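Local coordinates for protein DNA ligase (Aquifex aeolicus, PDB 3QWU) that probably joins nucleic acid ends in an ATP-dependent reaction and binds adenosine and calcium, at residues 76-81 and 183-188. Sequence-based numbering, arbitrary orientation.
With ADN (adenosine), chain C; GOL (glycerol), chain E.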
ATOM      1  N   TRP A  76     -10.976  12.787  29.856  1.00 37.68           N
ATOM      2  CA  TRP A  76      -9.596  12.966  30.233  1.00 37.41           C
ATOM      3  C   TRP A  76      -8.675  12.787  28.999  1.00 35.72           C
ATOM      4  O   TRP A  76      -8.879  11.897  28.176  1.00 34.64           O
ATOM      5  CB  TRP A  76      -9.235  11.949  31.323  1.00 37.14           C
ATOM      6  CG  TRP A  76      -9.861  12.230  32.669  1.00 38.61           C
ATOM      7  CD1 TRP A  76     -11.002  11.697  33.167  1.00 38.50           C
ATOM      8  CD2 TRP A  76      -9.355  13.103  33.673  1.00 40.73           C
ATOM      9  NE1 TRP A  76     -11.238  12.159  34.427  1.00 40.86           N
ATOM     10  CE2 TRP A  76     -10.245  13.033  34.768  1.00 41.42           C
ATOM     11  CE3 TRP A  76      -8.228  13.931  33.765  1.00 40.44           C
ATOM     12  CZ2 TRP A  76     -10.054  13.762  35.932  1.00 40.84           C
ATOM     13  CZ3 TRP A  76      -8.031  14.652  34.941  1.00 42.72           C
ATOM     14  CH2 TRP A  76      -8.951  14.573  35.999  1.00 41.70           C
ATOM     15  N   VAL A  77      -7.660  13.622  28.922  1.00 34.68           N
ATOM     16  CA  VAL A  77      -6.691  13.587  27.836  1.00 33.56           C
ATOM     17  C   VAL A  77      -5.396  13.148  28.410  1.00 33.71           C
ATOM     18  O   VAL A  77      -4.917  13.732  29.354  1.00 34.85           O
ATOM     19  CB  VAL A  77      -6.599  14.934  27.199  1.00 33.90           C
ATOM     20  CG1 VAL A  77      -5.498  14.989  26.165  1.00 31.54           C
ATOM     21  CG2 VAL A  77      -7.978  15.247  26.538  1.00 32.14           C
ATOM     22  N   GLU A  78      -4.889  12.042  27.897  1.00 34.55           N
ATOM     23  CA  GLU A  78      -3.625  11.429  28.329  1.00 35.75           C
ATOM     24  C   GLU A  78      -2.614  11.358  27.172  1.00 34.36           C
ATOM     25  O   GLU A  78      -3.013  11.253  26.039  1.00 34.10           O
ATOM     26  CB  GLU A  78      -3.862   9.999  28.818  1.00 35.58           C
ATOM     27  CG  GLU A  78      -4.612   9.961  30.080  1.00 40.06           C
ATOM     28  CD  GLU A  78      -4.735   8.560  30.644  1.00 43.24           C
ATOM     29  OE1 GLU A  78      -4.584   7.559  29.905  1.00 45.13           O
ATOM     30  OE2 GLU A  78      -4.961   8.483  31.855  1.00 45.83           O
ATOM     31  N   GLU A  79      -1.318  11.381  27.481  1.00 33.87           N
ATOM     32  CA  GLU A  79      -0.297  11.243  26.459  1.00 33.16           C
ATOM     33  C   GLU A  79      -0.263   9.798  25.972  1.00 32.50           C
ATOM     34  O   GLU A  79      -0.322   8.867  26.765  1.00 31.10           O
ATOM     35  CB  GLU A  79       1.099  11.618  26.949  1.00 32.84           C
ATOM     36  CG  GLU A  79       2.163  11.385  25.823  1.00 32.82           C
ATOM     37  CD  GLU A  79       3.621  11.623  26.254  1.00 31.68           C
ATOM     38  OE1 GLU A  79       3.842  11.905  27.438  1.00 31.80           O
ATOM     39  OE2 GLU A  79       4.540  11.530  25.408  1.00 28.12           O
ATOM     40  N   LYS A  80      -0.182   9.656  24.655  1.00 31.91           N
ATOM     41  CA  LYS A  80       0.009   8.391  24.022  1.00 32.12           C
ATOM     42  C   LYS A  80       1.540   8.211  23.816  1.00 32.23           C
ATOM     43  O   LYS A  80       2.226   8.967  23.102  1.00 31.35           O
ATOM     44  CB  LYS A  80      -0.770   8.312  22.686  1.00 32.83           C
ATOM     45  CG  LYS A  80      -0.892   6.861  22.234  1.00 36.10           C
ATOM     46  CD  LYS A  80      -1.465   6.622  20.863  1.00 40.31           C
ATOM     47  CE  LYS A  80      -1.113   5.128  20.385  1.00 43.66           C
ATOM     48  NZ  LYS A  80       0.308   4.565  20.814  1.00 47.66           N
ATOM     49  N   VAL A  81       2.093   7.255  24.532  1.00 32.76           N
ATOM     50  CA  VAL A  81       3.536   7.053  24.550  1.00 32.34           C
ATOM     51  C   VAL A  81       3.830   5.952  23.528  1.00 32.06           C
ATOM     52  O   VAL A  81       3.168   4.902  23.480  1.00 31.07           O
ATOM     53  CB  VAL A  81       4.047   6.640  25.970  1.00 32.00           C
ATOM     54  CG1 VAL A  81       5.489   6.156  25.881  1.00 31.94           C
ATOM     55  CG2 VAL A  81       3.947   7.786  26.939  1.00 30.83           C
ATOM     56  N   PRO A 183       5.087   5.128  37.976  1.00 35.88           N
ATOM     57  CA  PRO A 183       5.309   5.956  36.796  1.00 35.59           C
ATOM     58  C   PRO A 183       4.079   5.858  35.879  1.00 35.76           C
ATOM     59  O   PRO A 183       3.532   4.753  35.690  1.00 36.09           O
ATOM     60  CB  PRO A 183       6.538   5.310  36.141  1.00 35.01           C
ATOM     61  CG  PRO A 183       6.522   3.844  36.602  1.00 34.67           C
ATOM     62  CD  PRO A 183       5.758   3.811  37.904  1.00 35.88           C
ATOM     63  N   HIS A 184       3.638   6.987  35.328  1.00 35.28           N
ATOM     64  CA  HIS A 184       2.370   7.054  34.593  1.00 35.23           C
ATOM     65  C   HIS A 184       2.500   7.940  33.353  1.00 33.91           C
ATOM     66  O   HIS A 184       3.428   8.731  33.236  1.00 32.33           O
ATOM     67  CB  HIS A 184       1.306   7.650  35.503  1.00 35.85           C
ATOM     68  CG  HIS A 184       1.701   9.000  36.017  1.00 40.37           C
ATOM     69  ND1 HIS A 184       2.260   9.184  37.264  1.00 43.75           N
ATOM     70  CD2 HIS A 184       1.734  10.209  35.406  1.00 41.89           C
ATOM     71  CE1 HIS A 184       2.574  10.461  37.413  1.00 48.11           C
ATOM     72  NE2 HIS A 184       2.265  11.105  36.299  1.00 45.69           N
ATOM     73  N   VAL A 185       1.549   7.811  32.430  1.00 33.42           N
ATOM     74  CA  VAL A 185       1.532   8.657  31.225  1.00 31.97           C
ATOM     75  C   VAL A 185       1.170  10.044  31.718  1.00 31.85           C
ATOM     76  O   VAL A 185       0.530  10.157  32.763  1.00 33.24           O
ATOM     77  CB  VAL A 185       0.530   8.104  30.163  1.00 32.70           C
ATOM     78  CG1 VAL A 185       1.027   6.747  29.607  1.00 31.34           C
ATOM     79  CG2 VAL A 185      -0.880   7.925  30.746  1.00 30.78           C
ATOM     80  N   GLU A 186       1.641  11.099  31.050  1.00 30.32           N
ATOM     81  CA  GLU A 186       1.293  12.466  31.422  1.00 29.06           C
ATOM     82  C   GLU A 186      -0.213  12.621  31.307  1.00 29.33           C
ATOM     83  O   GLU A 186      -0.794  12.154  30.337  1.00 27.08           O
ATOM     84  CB  GLU A 186       2.005  13.508  30.517  1.00 28.33           C
ATOM     85  CG  GLU A 186       1.458  14.967  30.710  1.00 27.80           C
ATOM     86  CD  GLU A 186       2.166  16.044  29.903  1.00 28.70           C
ATOM     87  OE1 GLU A 186       2.928  15.695  28.999  1.00 30.39           O
ATOM     88  OE2 GLU A 186       1.950  17.262  30.155  1.00 30.91           O
ATOM     89  N   ILE A 187      -0.848  13.310  32.280  1.00 30.81           N
ATOM     90  CA  ILE A 187      -2.272  13.575  32.226  1.00 31.17           C
ATOM     91  C   ILE A 187      -2.418  15.043  31.905  1.00 32.93           C
ATOM     92  O   ILE A 187      -1.881  15.893  32.636  1.00 33.71           O
ATOM     93  CB  ILE A 187      -2.976  13.318  33.522  1.00 32.60           C
ATOM     94  CG1 ILE A 187      -2.637  11.935  34.116  1.00 34.99           C
ATOM     95  CG2 ILE A 187      -4.515  13.470  33.339  1.00 31.45           C
ATOM     96  CD1 ILE A 187      -3.541  10.730  33.657  1.00 37.93           C
ATOM     97  N   LEU A 188      -3.123  15.361  30.809  1.00 32.96           N
ATOM     98  CA  LEU A 188      -3.274  16.760  30.377  1.00 33.35           C
ATOM     99  C   LEU A 188      -4.428  17.462  31.065  1.00 34.82           C
ATOM    100  O   LEU A 188      -4.398  18.683  31.231  1.00 33.70           O
ATOM    101  CB  LEU A 188      -3.464  16.858  28.870  1.00 33.01           C
ATOM    102  CG  LEU A 188      -2.223  16.634  28.015  1.00 32.07           C
ATOM    103  CD1 LEU A 188      -1.086  17.614  28.431  1.00 31.01           C
ATOM    104  CD2 LEU A 188      -1.746  15.135  27.977  1.00 25.86           C
TER
HETATM  105  O5' ADN C 501      -3.968   1.086  20.710  1.00 52.75           O
HETATM  106  C5' ADN C 501      -3.322   2.202  21.324  1.00 45.58           C
HETATM  107  C4' ADN C 501      -2.019   1.746  21.969  1.00 45.03           C
HETATM  108  O4' ADN C 501      -1.227   2.880  22.437  1.00 43.57           O
HETATM  109  C3' ADN C 501      -2.294   0.889  23.196  1.00 44.17           C
HETATM  110  O3' ADN C 501      -2.419  -0.508  22.940  1.00 45.67           O
HETATM  111  C2' ADN C 501      -1.134   1.208  24.134  1.00 42.47           C
HETATM  112  O2' ADN C 501      -0.153   0.185  24.093  1.00 41.05           O
HETATM  113  C1' ADN C 501      -0.531   2.525  23.650  1.00 41.97           C
HETATM  114  N9  ADN C 501      -0.681   3.638  24.601  1.00 40.32           N
HETATM  115  C8  ADN C 501       0.286   4.555  24.839  1.00 41.58           C
HETATM  116  N7  ADN C 501      -0.100   5.481  25.749  1.00 38.64           N
HETATM  117  C5  ADN C 501      -1.376   5.147  26.071  1.00 37.66           C
HETATM  118  C6  ADN C 501      -2.393   5.736  26.949  1.00 39.30           C
HETATM  119  N6  ADN C 501      -2.052   6.855  27.648  1.00 37.84           N
HETATM  120  N1  ADN C 501      -3.600   5.099  27.066  1.00 40.76           N
HETATM  121  C2  ADN C 501      -3.880   3.984  26.332  1.00 40.06           C
HETATM  122  N3  ADN C 501      -2.990   3.411  25.472  1.00 37.59           N
HETATM  123  C4  ADN C 501      -1.753   3.936  25.327  1.00 38.96           C
HETATM  124  C1  GOL E 603       4.988  10.118  29.799  1.00 44.71           C
HETATM  125  O1  GOL E 603       3.716  10.347  29.226  1.00 41.40           O
HETATM  126  C2  GOL E 603       5.365  11.311  30.661  1.00 45.87           C
HETATM  127  O2  GOL E 603       5.674  10.868  31.958  1.00 47.67           O
HETATM  128  C3  GOL E 603       6.445  12.205  30.043  1.00 46.48           C
HETATM  129  O3  GOL E 603       7.462  12.624  30.951  1.00 49.67           O
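Glu78 and Ile187 both hold CG or CG1 anti to the carbonyl carbon (chi1 -69° and -50°), which sets the two side chains alongside each other, running in the same direction. Ile187 CD1 rests 3.8 Å from Glu78 CG. The Glu78 carboxylate is held beyond the pair: OE1 by Lys219, OE2 by Lys173 and Gln170. On the other branch, Ile187 CG2 meets Trp76 CE3 obliquely at 3.8 Å.

Two backbone bonds flank this non-hydrogen-bonded antiparallel pair. Leu188 N donates to Val77 O at 2.8 Å. Glu79 N donates to Glu186 O at 3.0 Å. Leu188 packs its CB against Val77 CG1. Glu79 OE1 and Glu186 OE1 lie 4.2 Å apart; Arg213 bridges the former and pairs weakly with the latter, which probably eases their repulsion.

Val185 points toward 76-81, its CB packed against Glu79 O, and its CG2 is 3.5 Å from adenosine N6. Adenosine N6 donates to Glu79 O at 2.8 Å and weakly to Glu78 OE1. Lys80 points away from 183-188, and its NZ donates a hydrogen bond to adenosine O4' at 2.8 Å. Replacing Lys80 with alanine removes NZ, and is likely to leave O4' without this donor and Glu214 without its salt-bridge partner.

The edge strand 187-191 thus pairs with the strand leading into a KxDG sequence, nucleotidyltransferase motif I, at the adenosine pocket; Lys80 stands where related ligases carry the lysine that takes up AMP.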